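PDB 2WNR: probable exosome complex exonuclease 2 from Methanothermobacter thermautotrophicus, which probably serves as a non-catalytic subunit of the archaeal exosome, an RNA-degrading complex, and helps to shape the active site of the Rrp41 subunit. Local coordinates for residues I37-G42 and A154-V159. Numbering follows the deposited sequence.
Sequences ISIETG and AVLATV
Leu-156 meets Ile-37 and Ile-39 with one methyl each, so that a single helix residue spans two strand residues facing it. Its CD2 lies 3.8 Å from CG2 of Ile-37, while CD1 comes within 4.1 Å of CD1 of Ile-39. A forked side chain suits this place, since its two branches can serve neighbours two positions apart on a strand. Leu-156 projects from the helix toward the strand.

The two isoleucines have nearly the same conformation but use different branches. In Ile-37 the short branch does the touching: CG2 stands opposite its own backbone N, and the side chain meets the leucine at a slant. Ile-39 uses its long branch, extended by a chi2 of 162°, and its CD1 arrives with the two side chains roughly perpendicular. Branching at CB fits both residues to an extended strand, and the contact between the segments is wholly apolar. Ser-38, between the two isoleucines, turns its CB away from the helix.

Within the helix, Thr-158 OG1 donates to Ala-154 O at 2.7 Å from above the carbonyl plane, and Thr-158 N bonds to the same oxygen. The carbonyl oxygen of Ala-154 thus accepts two bonds, and the hydroxyl of the buried Thr-158 finds a partner in its own helix. Leu-194 also packs on Leu-156, and Leu-261 and Tyr-264 of helix 244-268 touch Ile-37 and Ile-39 respectively.

Strand 37-41, paired antiparallel with strand 49-55, thus packs through its inward-facing isoleucines against helix 150-164, a helix packed on a beta sheet, as in the ribosomal protein S5 domain 2-like fold of RNase PH family proteins.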
ATOM      1  N   ILE A  37      -9.293 -36.929 -10.993  1.00 23.39           N
ATOM      2  CA  ILE A  37      -9.720 -35.944 -10.010  1.00 23.76           C
ATOM      3  C   ILE A  37      -9.739 -36.554  -8.617  1.00 24.41           C
ATOM      4  O   ILE A  37     -10.183 -37.685  -8.425  1.00 25.85           O
ATOM      5  CB  ILE A  37     -11.081 -35.304 -10.367  1.00 23.76           C
ATOM      6  CG1 ILE A  37     -10.963 -34.509 -11.673  1.00 23.34           C
ATOM      7  CG2 ILE A  37     -11.551 -34.376  -9.246  1.00 23.84           C
ATOM      8  CD1 ILE A  37     -12.279 -34.119 -12.276  1.00 22.39           C
ATOM      9  N   SER A  38      -9.242 -35.783  -7.654  1.00 24.72           N
ATOM     10  CA  SER A  38      -9.141 -36.204  -6.272  1.00 24.58           C
ATOM     11  C   SER A  38      -9.742 -35.104  -5.397  1.00 24.72           C
ATOM     12  O   SER A  38      -9.348 -33.949  -5.490  1.00 25.61           O
ATOM     13  CB  SER A  38      -7.668 -36.455  -5.929  1.00 24.65           C
ATOM     14  OG  SER A  38      -7.492 -36.845  -4.583  1.00 26.49           O
ATOM     15  N   ILE A  39     -10.714 -35.463  -4.565  1.00 24.04           N
ATOM     16  CA  ILE A  39     -11.423 -34.501  -3.721  1.00 23.08           C
ATOM     17  C   ILE A  39     -11.462 -34.956  -2.259  1.00 23.76           C
ATOM     18  O   ILE A  39     -12.013 -36.022  -1.938  1.00 24.91           O
ATOM     19  CB  ILE A  39     -12.870 -34.288  -4.214  1.00 23.12           C
ATOM     20  CG1 ILE A  39     -12.885 -33.885  -5.688  1.00 24.65           C
ATOM     21  CG2 ILE A  39     -13.594 -33.259  -3.347  1.00 21.24           C
ATOM     22  CD1 ILE A  39     -14.230 -34.080  -6.377  1.00 25.88           C
ATOM     23  N   GLU A  40     -10.872 -34.149  -1.382  1.00 23.00           N
ATOM     24  CA  GLU A  40     -10.955 -34.375   0.063  1.00 22.97           C
ATOM     25  C   GLU A  40     -11.584 -33.166   0.728  1.00 22.35           C
ATOM     26  O   GLU A  40     -11.379 -32.039   0.289  1.00 21.91           O
ATOM     27  CB  GLU A  40      -9.575 -34.599   0.670  1.00 22.47           C
ATOM     28  CG  GLU A  40      -8.756 -35.711   0.032  1.00 25.68           C
ATOM     29  CD  GLU A  40      -7.339 -35.746   0.587  1.00 31.24           C
ATOM     30  OE1 GLU A  40      -7.135 -36.327   1.684  1.00 32.82           O
ATOM     31  OE2 GLU A  40      -6.433 -35.185  -0.074  1.00 29.04           O
ATOM     32  N   THR A  41     -12.353 -33.406   1.784  1.00 22.08           N
ATOM     33  CA  THR A  41     -12.919 -32.322   2.585  1.00 21.81           C
ATOM     34  C   THR A  41     -12.443 -32.450   4.033  1.00 21.85           C
ATOM     35  O   THR A  41     -11.798 -33.439   4.389  1.00 22.60           O
ATOM     36  CB  THR A  41     -14.475 -32.278   2.506  1.00 21.96           C
ATOM     37  OG1 THR A  41     -15.033 -33.477   3.058  1.00 21.95           O
ATOM     38  CG2 THR A  41     -14.944 -32.106   1.066  1.00 19.93           C
ATOM     39  N   GLY A  42     -12.747 -31.446   4.856  1.00 22.18           N
ATOM     40  CA  GLY A  42     -12.350 -31.434   6.269  1.00 22.77           C
ATOM     41  C   GLY A  42     -10.849 -31.562   6.464  1.00 23.83           C
ATOM     42  O   GLY A  42     -10.381 -32.259   7.367  1.00 24.17           O
ATOM     43  N   ALA A 154     -10.425 -24.875  -9.136  1.00 23.70           N
ATOM     44  CA  ALA A 154     -10.832 -23.863  -8.162  1.00 22.40           C
ATOM     45  C   ALA A 154     -12.315 -23.948  -7.854  1.00 23.18           C
ATOM     46  O   ALA A 154     -12.703 -24.006  -6.693  1.00 25.43           O
ATOM     47  CB  ALA A 154     -10.448 -22.473  -8.628  1.00 21.15           C
ATOM     48  N   VAL A 155     -13.138 -23.978  -8.892  1.00 22.89           N
ATOM     49  CA  VAL A 155     -14.589 -24.041  -8.714  1.00 23.18           C
ATOM     50  C   VAL A 155     -14.963 -25.323  -7.970  1.00 24.38           C
ATOM     51  O   VAL A 155     -15.800 -25.319  -7.064  1.00 25.31           O
ATOM     52  CB  VAL A 155     -15.331 -23.960 -10.071  1.00 22.42           C
ATOM     53  CG1 VAL A 155     -16.794 -24.325  -9.915  1.00 21.80           C
ATOM     54  CG2 VAL A 155     -15.185 -22.566 -10.665  1.00 19.97           C
ATOM     55  N   LEU A 156     -14.307 -26.413  -8.353  1.00 24.28           N
ATOM     56  CA  LEU A 156     -14.561 -27.716  -7.766  1.00 24.17           C
ATOM     57  C   LEU A 156     -14.259 -27.720  -6.264  1.00 24.23           C
ATOM     58  O   LEU A 156     -15.050 -28.229  -5.474  1.00 23.19           O
ATOM     59  CB  LEU A 156     -13.732 -28.772  -8.494  1.00 23.36           C
ATOM     60  CG  LEU A 156     -13.980 -30.264  -8.263  1.00 24.96           C
ATOM     61  CD1 LEU A 156     -15.466 -30.606  -8.084  1.00 26.07           C
ATOM     62  CD2 LEU A 156     -13.398 -31.033  -9.429  1.00 24.00           C
ATOM     63  N   ALA A 157     -13.122 -27.134  -5.888  1.00 23.88           N
ATOM     64  CA  ALA A 157     -12.678 -27.078  -4.495  1.00 23.12           C
ATOM     65  C   ALA A 157     -13.537 -26.125  -3.649  1.00 23.15           C
ATOM     66  O   ALA A 157     -13.840 -26.424  -2.491  1.00 21.94           O
ATOM     67  CB  ALA A 157     -11.208 -26.685  -4.421  1.00 21.73           C
ATOM     68  N   THR A 158     -13.921 -24.989  -4.229  1.00 22.73           N
ATOM     69  CA  THR A 158     -14.757 -24.020  -3.547  1.00 22.40           C
ATOM     70  C   THR A 158     -16.128 -24.619  -3.276  1.00 24.46           C
ATOM     71  O   THR A 158     -16.612 -24.562  -2.145  1.00 24.33           O
ATOM     72  CB  THR A 158     -14.908 -22.744  -4.365  1.00 22.89           C
ATOM     73  OG1 THR A 158     -13.613 -22.281  -4.764  1.00 24.34           O
ATOM     74  CG2 THR A 158     -15.598 -21.655  -3.539  1.00 23.03           C
ATOM     75  N   VAL A 159     -16.734 -25.213  -4.308  1.00 23.91           N
ATOM     76  CA  VAL A 159     -18.001 -25.911  -4.143  1.00 23.00           C
ATOM     77  C   VAL A 159     -17.873 -26.991  -3.072  1.00 22.79           C
ATOM     78  O   VAL A 159     -18.712 -27.068  -2.162  1.00 24.48           O
ATOM     79  CB  VAL A 159     -18.550 -26.479  -5.484  1.00 22.98           C
ATOM     80  CG1 VAL A 159     -19.707 -27.439  -5.248  1.00 21.53           C
ATOM     81  CG2 VAL A 159     -19.032 -25.345  -6.376  1.00 22.81           C
TER